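Local coordinates for protein beta-1,4-mannanase (Bacillus subtilis, PDB 2QHA) that probably hydrolyses internal beta-1,4-mannosidic linkages in mannans, galactomannans and glucomannans, as a zinc-binding glycosidase of family 26, at residues R31-A36 / W318-G323; Y40-F45 / Y68-L73; R54-Q59 / K308-L313. One frame throughout, in Å; residues are numbered along the deposited sequence.

Contact 1. Residues R31-A36 / W318-G323; sequences RVLSGA and WTLNKG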
loop_
_atom_site.group_PDB
_atom_site.type_symbol
_atom_site.label_atom_id
_atom_site.label_comp_id
_atom_site.label_asym_id
_atom_site.label_seq_id
_atom_site.Cartn_x
_atom_site.Cartn_y
_atom_site.Cartn_z
ATOM N N ARG A 31 -8.520 -15.574 7.358
ATOM C CA ARG A 31 -7.570 -14.739 8.098
ATOM C C ARG A 31 -6.560 -13.976 7.230
ATOM O O ARG A 31 -5.670 -13.315 7.766
ATOM C CB ARG A 31 -6.850 -15.575 9.167
ATOM C CG ARG A 31 -6.198 -16.862 8.658
ATOM C CD ARG A 31 -5.563 -17.619 9.814
ATOM N NE ARG A 31 -4.257 -17.067 10.167
ATOM C CZ ARG A 31 -3.442 -17.597 11.081
ATOM N NH1 ARG A 31 -2.256 -17.049 11.311
ATOM N NH2 ARG A 31 -3.813 -18.679 11.762
ATOM N N VAL A 32 -6.687 -14.067 5.907
ATOM C CA VAL A 32 -5.821 -13.325 4.986
ATOM C C VAL A 32 -6.701 -12.728 3.901
ATOM O O VAL A 32 -7.297 -13.470 3.119
ATOM C CB VAL A 32 -4.770 -14.245 4.306
ATOM C CG1 VAL A 32 -3.891 -13.466 3.342
ATOM C CG2 VAL A 32 -3.895 -14.967 5.316
ATOM N N LEU A 33 -6.796 -11.400 3.845
ATOM C CA LEU A 33 -7.576 -10.759 2.793
ATOM C C LEU A 33 -6.844 -10.836 1.468
ATOM O O LEU A 33 -5.626 -10.603 1.394
ATOM C CB LEU A 33 -7.900 -9.296 3.121
ATOM C CG LEU A 33 -9.127 -8.994 3.984
ATOM C CD1 LEU A 33 -8.981 -9.588 5.379
ATOM C CD2 LEU A 33 -9.349 -7.488 4.072
ATOM N N SER A 34 -7.585 -11.184 0.416
ATOM C CA SER A 34 -7.053 -11.086 -0.925
ATOM C C SER A 34 -7.029 -9.634 -1.382
ATOM O O SER A 34 -7.748 -8.785 -0.850
ATOM C CB SER A 34 -7.899 -11.912 -1.891
ATOM O OG SER A 34 -9.249 -11.454 -1.863
ATOM N N GLY A 35 -6.189 -9.350 -2.366
ATOM C CA GLY A 35 -6.051 -7.983 -2.836
ATOM C C GLY A 35 -5.525 -7.942 -4.244
ATOM O O GLY A 35 -4.768 -8.823 -4.661
ATOM N N ALA A 36 -5.936 -6.913 -4.979
ATOM C CA ALA A 36 -5.441 -6.700 -6.330
ATOM C C ALA A 36 -5.234 -5.216 -6.609
ATOM O O ALA A 36 -6.028 -4.376 -6.166
ATOM C CB ALA A 36 -6.423 -7.265 -7.343
ATOM N N TRP A 318 -7.905 -20.105 4.299
ATOM C CA TRP A 318 -7.412 -18.903 4.972
ATOM C C TRP A 318 -7.839 -17.613 4.297
ATOM O O TRP A 318 -7.823 -16.568 4.934
ATOM C CB TRP A 318 -5.888 -18.918 5.047
ATOM C CG TRP A 318 -5.329 -19.752 6.160
ATOM C CD1 TRP A 318 -5.823 -20.934 6.638
ATOM C CD2 TRP A 318 -4.132 -19.486 6.907
ATOM N NE1 TRP A 318 -5.016 -21.414 7.645
ATOM C CE2 TRP A 318 -3.972 -20.547 7.834
ATOM C CE3 TRP A 318 -3.192 -18.447 6.896
ATOM C CZ2 TRP A 318 -2.902 -20.598 8.746
ATOM C CZ3 TRP A 318 -2.127 -18.499 7.790
ATOM C CH2 TRP A 318 -1.990 -19.566 8.705
ATOM N N THR A 319 -8.198 -17.672 3.016
ATOM C CA THR A 319 -8.403 -16.447 2.237
ATOM C C THR A 319 -9.789 -15.843 2.456
ATOM O O THR A 319 -10.789 -16.568 2.475
ATOM C CB THR A 319 -8.148 -16.709 0.739
ATOM O OG1 THR A 319 -6.860 -17.308 0.601
ATOM C CG2 THR A 319 -8.196 -15.412 -0.076
ATOM N N LEU A 320 -9.834 -14.519 2.628
ATOM C CA LEU A 320 -11.085 -13.764 2.692
ATOM C C LEU A 320 -11.207 -12.853 1.490
ATOM O O LEU A 320 -10.301 -12.068 1.192
ATOM C CB LEU A 320 -11.157 -12.913 3.954
ATOM C CG LEU A 320 -11.652 -13.556 5.237
ATOM C CD1 LEU A 320 -11.602 -12.531 6.357
ATOM C CD2 LEU A 320 -13.070 -14.129 5.095
ATOM N N ASN A 321 -12.347 -12.954 0.813
ATOM C CA ASN A 321 -12.596 -12.214 -0.412
ATOM C C ASN A 321 -13.637 -11.115 -0.226
ATOM O O ASN A 321 -14.204 -10.964 0.856
ATOM C CB ASN A 321 -12.975 -13.199 -1.518
ATOM C CG ASN A 321 -11.884 -14.220 -1.753
ATOM O OD1 ASN A 321 -12.122 -15.441 -1.795
ATOM N ND2 ASN A 321 -10.661 -13.728 -1.882
ATOM N N LYS A 322 -13.866 -10.334 -1.280
ATOM C CA LYS A 322 -14.830 -9.242 -1.232
ATOM C C LYS A 322 -16.166 -9.748 -0.695
ATOM O O LYS A 322 -16.643 -10.796 -1.129
ATOM C CB LYS A 322 -15.016 -8.650 -2.629
ATOM C CG LYS A 322 -15.786 -7.332 -2.680
ATOM C CD LYS A 322 -16.004 -6.900 -4.126
ATOM C CE LYS A 322 -16.622 -5.519 -4.224
ATOM N NZ LYS A 322 -16.979 -5.248 -5.659
ATOM N N GLY A 323 -16.748 -9.007 0.246
ATOM C CA GLY A 323 -18.026 -9.377 0.843
ATOM C C GLY A 323 -17.916 -10.263 2.069
ATOM O O GLY A 323 -18.802 -10.264 2.921
#

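Contact 2. Residues Y40-F45 / Y68-L73; sequences YSHDTF and YARGWL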
loop_
_atom_site.group_PDB
_atom_site.type_symbol
_atom_site.label_atom_id
_atom_site.label_comp_id
_atom_site.label_asym_id
_atom_site.label_seq_id
_atom_site.Cartn_x
_atom_site.Cartn_y
_atom_site.Cartn_z
ATOM N N TYR A 40 -3.445 2.694 -12.354
ATOM C CA TYR A 40 -3.105 4.097 -12.094
ATOM C C TYR A 40 -4.256 4.963 -12.559
ATOM O O TYR A 40 -4.744 4.801 -13.678
ATOM C CB TYR A 40 -1.821 4.485 -12.826
ATOM C CG TYR A 40 -0.639 3.637 -12.420
ATOM C CD1 TYR A 40 0.078 3.936 -11.267
ATOM C CD2 TYR A 40 -0.271 2.513 -13.158
ATOM C CE1 TYR A 40 1.149 3.146 -10.866
ATOM C CE2 TYR A 40 0.803 1.709 -12.765
ATOM C CZ TYR A 40 1.513 2.036 -11.616
ATOM O OH TYR A 40 2.577 1.252 -11.217
ATOM N N SER A 41 -4.703 5.866 -11.697
ATOM C CA SER A 41 -5.897 6.667 -11.974
ATOM C C SER A 41 -5.774 7.417 -13.296
ATOM O O SER A 41 -4.727 7.994 -13.589
ATOM C CB SER A 41 -6.158 7.636 -10.824
ATOM O OG SER A 41 -7.452 8.202 -10.923
ATOM N N HIS A 42 -6.840 7.368 -14.103
ATOM C CA HIS A 42 -6.877 8.018 -15.434
ATOM C C HIS A 42 -5.641 7.671 -16.267
ATOM O O HIS A 42 -4.965 8.544 -16.820
ATOM C CB HIS A 42 -7.054 9.536 -15.318
ATOM C CG HIS A 42 -7.486 10.194 -16.593
ATOM N ND1 HIS A 42 -8.736 10.006 -17.139
ATOM C CD2 HIS A 42 -6.831 11.036 -17.430
ATOM C CE1 HIS A 42 -8.836 10.705 -18.258
ATOM N NE2 HIS A 42 -7.694 11.341 -18.454
ATOM N N ASP A 43 -5.347 6.379 -16.332
ATOM C CA ASP A 43 -4.242 5.854 -17.114
ATOM C C ASP A 43 -4.550 4.387 -17.365
ATOM O O ASP A 43 -4.852 3.998 -18.495
ATOM C CB ASP A 43 -2.906 6.025 -16.376
ATOM C CG ASP A 43 -1.703 5.670 -17.241
ATOM O OD1 ASP A 43 -1.580 6.211 -18.363
ATOM O OD2 ASP A 43 -0.865 4.857 -16.796
ATOM N N THR A 44 -4.510 3.576 -16.309
ATOM C CA THR A 44 -4.847 2.156 -16.428
ATOM C C THR A 44 -5.911 1.707 -15.431
ATOM O O THR A 44 -6.450 0.608 -15.566
ATOM C CB THR A 44 -3.619 1.259 -16.244
ATOM O OG1 THR A 44 -3.075 1.487 -14.934
ATOM C CG2 THR A 44 -2.550 1.560 -17.295
ATOM N N PHE A 45 -6.219 2.537 -14.432
ATOM C CA PHE A 45 -7.195 2.121 -13.425
ATOM C C PHE A 45 -8.554 1.805 -14.045
ATOM O O PHE A 45 -9.080 2.588 -14.838
ATOM C CB PHE A 45 -7.385 3.127 -12.276
ATOM C CG PHE A 45 -8.355 2.626 -11.232
ATOM C CD1 PHE A 45 -7.902 1.873 -10.142
ATOM C CD2 PHE A 45 -9.731 2.831 -11.385
ATOM C CE1 PHE A 45 -8.805 1.366 -9.207
ATOM C CE2 PHE A 45 -10.631 2.334 -10.466
ATOM C CZ PHE A 45 -10.176 1.599 -9.369
ATOM N N TYR A 68 -2.838 7.207 -7.301
ATOM C CA TYR A 68 -3.193 8.540 -7.785
ATOM C C TYR A 68 -2.142 9.213 -8.670
ATOM O O TYR A 68 -2.462 10.176 -9.372
ATOM C CB TYR A 68 -3.396 9.485 -6.605
ATOM C CG TYR A 68 -4.668 9.404 -5.789
ATOM C CD1 TYR A 68 -5.804 8.706 -6.214
ATOM C CD2 TYR A 68 -4.740 10.116 -4.595
ATOM C CE1 TYR A 68 -6.966 8.708 -5.432
ATOM C CE2 TYR A 68 -5.877 10.135 -3.826
ATOM C CZ TYR A 68 -6.988 9.435 -4.233
ATOM O OH TYR A 68 -8.101 9.519 -3.428
ATOM N N ALA A 69 -0.886 8.780 -8.580
ATOM C CA ALA A 69 0.219 9.611 -9.079
ATOM C C ALA A 69 0.912 8.974 -10.268
ATOM O O ALA A 69 1.384 7.843 -10.192
ATOM C CB ALA A 69 1.208 9.916 -7.955
ATOM N N ARG A 70 0.960 9.713 -11.371
ATOM C CA ARG A 70 1.561 9.223 -12.599
ATOM C C ARG A 70 2.892 9.944 -12.792
ATOM O O ARG A 70 3.058 10.777 -13.688
ATOM C CB ARG A 70 0.611 9.438 -13.790
ATOM C CG ARG A 70 -0.709 8.624 -13.725
ATOM C CD ARG A 70 -1.792 9.256 -12.827
ATOM N NE ARG A 70 -2.006 10.669 -13.141
ATOM C CZ ARG A 70 -2.759 11.128 -14.141
ATOM N NH1 ARG A 70 -3.428 10.292 -14.936
ATOM N NH2 ARG A 70 -2.856 12.438 -14.336
ATOM N N GLY A 71 3.852 9.595 -11.936
ATOM C CA GLY A 71 5.073 10.384 -11.783
ATOM C C GLY A 71 6.074 10.287 -12.914
ATOM O O GLY A 71 7.110 10.952 -12.891
ATOM N N TRP A 72 5.773 9.451 -13.902
ATOM C CA TRP A 72 6.590 9.341 -15.109
ATOM C C TRP A 72 6.217 10.396 -16.142
ATOM O O TRP A 72 6.974 10.632 -17.079
ATOM C CB TRP A 72 6.443 7.950 -15.728
ATOM C CG TRP A 72 5.005 7.576 -15.949
ATOM C CD1 TRP A 72 4.262 7.792 -17.076
ATOM C CD2 TRP A 72 4.132 6.941 -15.009
ATOM N NE1 TRP A 72 2.984 7.326 -16.898
ATOM C CE2 TRP A 72 2.874 6.796 -15.637
ATOM C CE3 TRP A 72 4.292 6.471 -13.700
ATOM C CZ2 TRP A 72 1.781 6.206 -14.998
ATOM C CZ3 TRP A 72 3.196 5.889 -13.063
ATOM C CH2 TRP A 72 1.967 5.759 -13.716
ATOM N N LEU A 73 5.049 11.012 -15.980
ATOM C CA LEU A 73 4.581 12.010 -16.942
ATOM C C LEU A 73 5.238 13.360 -16.719
ATOM O O LEU A 73 5.314 13.845 -15.586
ATOM C CB LEU A 73 3.065 12.195 -16.839
ATOM C CG LEU A 73 2.126 11.024 -17.128
ATOM C CD1 LEU A 73 0.690 11.457 -16.873
ATOM C CD2 LEU A 73 2.293 10.501 -18.549
HETATM O O HOH W 1 0.901 6.919 -18.759
#

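Contact 3. Residues R54-Q59 / K308-L313; sequences RSATGQ and KGASAL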
loop_
_atom_site.group_PDB
_atom_site.type_symbol
_atom_site.label_atom_id
_atom_site.label_comp_id
_atom_site.label_asym_id
_atom_site.label_seq_id
_atom_site.Cartn_x
_atom_site.Cartn_y
_atom_site.Cartn_z
ATOM N N ARG A 54 -12.543 -12.310 -10.756
ATOM C CA ARG A 54 -13.858 -12.926 -10.556
ATOM C C ARG A 54 -14.144 -13.984 -11.629
ATOM O O ARG A 54 -14.696 -15.036 -11.325
ATOM C CB ARG A 54 -14.954 -11.864 -10.514
ATOM C CG ARG A 54 -16.314 -12.389 -10.032
ATOM C CD ARG A 54 -17.283 -11.265 -9.700
ATOM N NE ARG A 54 -17.790 -10.578 -10.888
ATOM C CZ ARG A 54 -17.325 -9.420 -11.353
ATOM N NH1 ARG A 54 -16.327 -8.795 -10.739
ATOM N NH2 ARG A 54 -17.865 -8.881 -12.440
ATOM N N SER A 55 -13.729 -13.717 -12.866
ATOM C CA SER A 55 -13.865 -14.692 -13.950
ATOM C C SER A 55 -13.059 -15.954 -13.653
ATOM O O SER A 55 -13.506 -17.075 -13.918
ATOM C CB SER A 55 -13.398 -14.066 -15.258
ATOM O OG SER A 55 -14.286 -13.068 -15.710
ATOM N N ALA A 56 -11.868 -15.777 -13.090
ATOM C CA ALA A 56 -10.979 -16.901 -12.837
ATOM C C ALA A 56 -11.410 -17.737 -11.638
ATOM O O ALA A 56 -11.222 -18.956 -11.633
ATOM C CB ALA A 56 -9.548 -16.403 -12.637
ATOM N N THR A 57 -11.970 -17.081 -10.620
ATOM C CA THR A 57 -12.144 -17.698 -9.304
ATOM C C THR A 57 -13.575 -17.684 -8.773
ATOM O O THR A 57 -13.867 -18.352 -7.777
ATOM C CB THR A 57 -11.263 -17.001 -8.230
ATOM O OG1 THR A 57 -11.819 -15.715 -7.932
ATOM C CG2 THR A 57 -9.829 -16.844 -8.704
ATOM N N GLY A 58 -14.458 -16.911 -9.412
ATOM C CA GLY A 58 -15.802 -16.705 -8.870
ATOM C C GLY A 58 -15.873 -15.698 -7.734
ATOM O O GLY A 58 -16.957 -15.403 -7.233
ATOM N N GLN A 59 -14.720 -15.159 -7.336
ATOM C CA GLN A 59 -14.626 -14.251 -6.193
ATOM C C GLN A 59 -13.875 -12.990 -6.594
ATOM O O GLN A 59 -13.103 -13.003 -7.547
ATOM C CB GLN A 59 -13.896 -14.931 -5.027
ATOM C CG GLN A 59 -14.587 -16.201 -4.493
ATOM C CD GLN A 59 -15.994 -15.943 -3.955
ATOM O OE1 GLN A 59 -16.279 -14.888 -3.380
ATOM N NE2 GLN A 59 -16.880 -16.917 -4.137
ATOM N N LYS A 308 -0.490 -19.302 -12.709
ATOM C CA LYS A 308 -1.114 -20.515 -12.196
ATOM C C LYS A 308 -1.588 -20.273 -10.768
ATOM O O LYS A 308 -1.083 -19.373 -10.076
ATOM C CB LYS A 308 -0.136 -21.696 -12.246
ATOM C CG LYS A 308 0.251 -22.137 -13.655
ATOM C CD LYS A 308 1.122 -23.386 -13.618
ATOM C CE LYS A 308 1.801 -23.642 -14.960
ATOM N NZ LYS A 308 0.830 -23.837 -16.076
ATOM N N GLY A 309 -2.565 -21.067 -10.337
ATOM C CA GLY A 309 -2.942 -21.143 -8.924
ATOM C C GLY A 309 -3.916 -20.113 -8.389
ATOM O O GLY A 309 -4.070 -19.993 -7.171
ATOM N N ALA A 310 -4.583 -19.374 -9.275
ATOM C CA ALA A 310 -5.568 -18.380 -8.835
ATOM C C ALA A 310 -6.678 -19.008 -7.995
ATOM O O ALA A 310 -7.067 -18.457 -6.965
ATOM C CB ALA A 310 -6.150 -17.628 -10.024
ATOM N N SER A 311 -7.187 -20.162 -8.420
ATOM C CA SER A 311 -8.242 -20.833 -7.670
ATOM C C SER A 311 -7.778 -21.261 -6.278
ATOM O O SER A 311 -8.454 -20.988 -5.289
ATOM C CB SER A 311 -8.806 -22.020 -8.457
ATOM O OG SER A 311 -9.407 -21.548 -9.644
ATOM N N ALA A 312 -6.612 -21.902 -6.201
ATOM C CA ALA A 312 -6.058 -22.302 -4.914
ATOM C C ALA A 312 -5.829 -21.096 -4.001
ATOM O O ALA A 312 -6.066 -21.161 -2.783
ATOM C CB ALA A 312 -4.758 -23.069 -5.117
ATOM N N LEU A 313 -5.354 -20.003 -4.594
ATOM C CA LEU A 313 -5.097 -18.785 -3.841
ATOM C C LEU A 313 -6.387 -18.226 -3.254
ATOM O O LEU A 313 -6.443 -17.908 -2.064
ATOM C CB LEU A 313 -4.435 -17.746 -4.746
ATOM C CG LEU A 313 -4.162 -16.371 -4.139
ATOM C CD1 LEU A 313 -3.142 -16.471 -3.004
ATOM C CD2 LEU A 313 -3.697 -15.430 -5.233
HETATM O O HOH W 2 -8.587 -20.078 -11.871
HETATM O O HOH W 3 -12.018 -20.986 -8.794
#

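Contact 1. Residues R31-A36 / W318-G323
The guanidinium of Arg-31 lies flat on one face of the Trp-318 indole, their planes only 9° apart, while the methyl CG2 of Val-32 meets the edge of the same ring at CE3. The two long side chains run side by side in the same direction. Arg-31 CZ sits 3.4 Å from Trp-318 CH2, and farther back Arg-31 CD stands over the centre of the six-membered ring, 3.7 Å from its centroid, so that a CH-pi contact backs up the cation-pi stack. With CG set between backbone N and carbonyl carbon (chi1 52°) and a bend at chi3, the arginine chain is laid along the indole.

Next to this stack the backbones form a short parallel ladder that attaches strand 319-320 to the start of strand 32-40, in the parallel sheet of this TIM-barrel enzyme. Trp-318 O takes two N-H groups from opposite faces of its carbonyl plane, Arg-31 N at 2.7 Å and Val-32 N at 2.9 Å. Leu-320 N then donates to Val-32 O (2.8 Å), and Ser-34 N donates to Leu-320 O (3.0 Å). Ser-34 OG also gives a longer bond to that carbonyl, 3.3 Å from Leu-320 O, and is hydrogen-bonded besides to Ala-62 N. On the other face of the sheet from Val-32 and Thr-319, the CD1 methyls of Leu-33 and Leu-320 meet beside Trp-20 of helix 12-22.

Arg-31 NH1 is hydrogen-bonded to Pro-290 O, which should help hold the guanidinium level over the indole. Cation-pi attraction thus adds to the backbone bonds at the partly exposed end of the ladder, where Trp-318 O serves two N-H groups, whereas toward the buried end Leu-320 O accepts from both Ser-34 N and Ser-34 OG.

Contact 2. Residues Y40-F45 / Y68-L73
Segment 40-45 runs from the last residue of barrel strand 32-40 into the loop before helix 48-57, and meets the end of the neighbouring strand 63-70 beside the predicted substrate-binding residue His-105. One part of the meeting is a T-shaped aromatic pair: Trp-72 turns the edge of its six-membered ring to one face of Tyr-40, with centroids 5.0 Å apart and planes at 82°. The leading atom is Trp-72 CH2, which lies 3.6 Å from Tyr-40 CD1, offset toward the rim of the tyrosine ring. Trp-72 belongs to a type I turn from Arg-70 to Leu-73, and its CG, placed between backbone N and carbonyl carbon (chi1 53°), lets one indole face rest over Arg-70 CA.

Farther along the indole edge comes Asp-43, from the opposite direction. Asp-43 OD2 approaches Trp-72 CZ2 to 3.5 Å, and a water in the ring plane links the two side chains, donating to Asp-43 OD1 (2.6 Å) and accepting from Trp-72 NE1 (2.8 Å).

Arg-70 reaches the loop by folding its chain at chi2 (81°) and chi3. Arg-70 NH1 makes a weak hydrogen bond to Ser-41 O (3.0 Å) with a bent N-H, while His-42 O lies at the guanidinium edge without being bonded. Arg-70 NE is also hydrogen-bonded to Ser-81 O, its strongest polar partner, and NH2 to Asp-80 O. Ser-41 OG is likewise held by Asp-83.

Carbonyls of Ser-81 and Asp-80 probably hold the guanidinium in place, its positive charge probably favouring the nearby Ser-41 and His-42 oxygens. Tyr-40 is edge-to-face with His-105, and its OH bonds a glycerol probably from the crystallisation liquor; pairing with Trp-72 probably limits its tilt, consistent with a wall beside the sugar-binding cleft.

Contact 3. Residues R54-Q59 / K308-L313
Thr-57 turns its two branches to different tasks: at chi1 72° the methyl CG2 stands beside the backbone N and faces helix 310-315, whereas OG1 lies between N and carbonyl carbon and serves its own helix end. Thr-57 CG2 rests 3.6 Å from Ala-310 O and 4.0 Å from Ala-310 CB, at the first turn of the partner helix. A little to one side Ala-56 CB and Ala-310 CB touch loosely, 4.5 Å apart.

Thr-57 OG1 accepts from Gln-59 N at 3.0 Å, forming an ST turn where helix 48-57 gives way to Gly-58, the residue of positive phi. The same hydroxyl is hydrogen-bonded to Ile-53 O one turn back.

Without any direct hydrogen bond between the segments, water completes the join. One water donates to Ala-56 O (2.9 Å) and is hydrogen-bonded to Ser-311 OG at 2.8 Å; a second is bonded to the same hydroxyl and donates weakly to Thr-57 O.

The contact therefore sets the C-terminal end of helix 48-57 against the N-terminal turn of helix 310-315 on the outside of the barrel. Small side chains permit a close approach, and the carbonyls of Ala-56 and Thr-57 at the end of helix 48-57 accept from water, Thr-57 O also from His-315 NE2.

How the contacts relate
Contacts 1 and 3 are near neighbours, their centres about 12 Å apart, and they touch directly through a probable hydrogen bond from Thr-319 OG1 to Leu-313 O. The centre of contact 2 lies about 25 Å from that of contact 1 and about 27 Å from that of contact 3. Strand 32-40 begins in contact 1 and leads to the loop of contact 2; helix 48-57 in contact 3 then precedes strand 63-70, which returns to contact 2. Near the end of the chain helix 310-315 leads into strand 319-320, so contact 1 encloses both others in sequence. One beta-alpha-beta unit thus carries a closure with the late chain at one end and a pocket-side loop at the other.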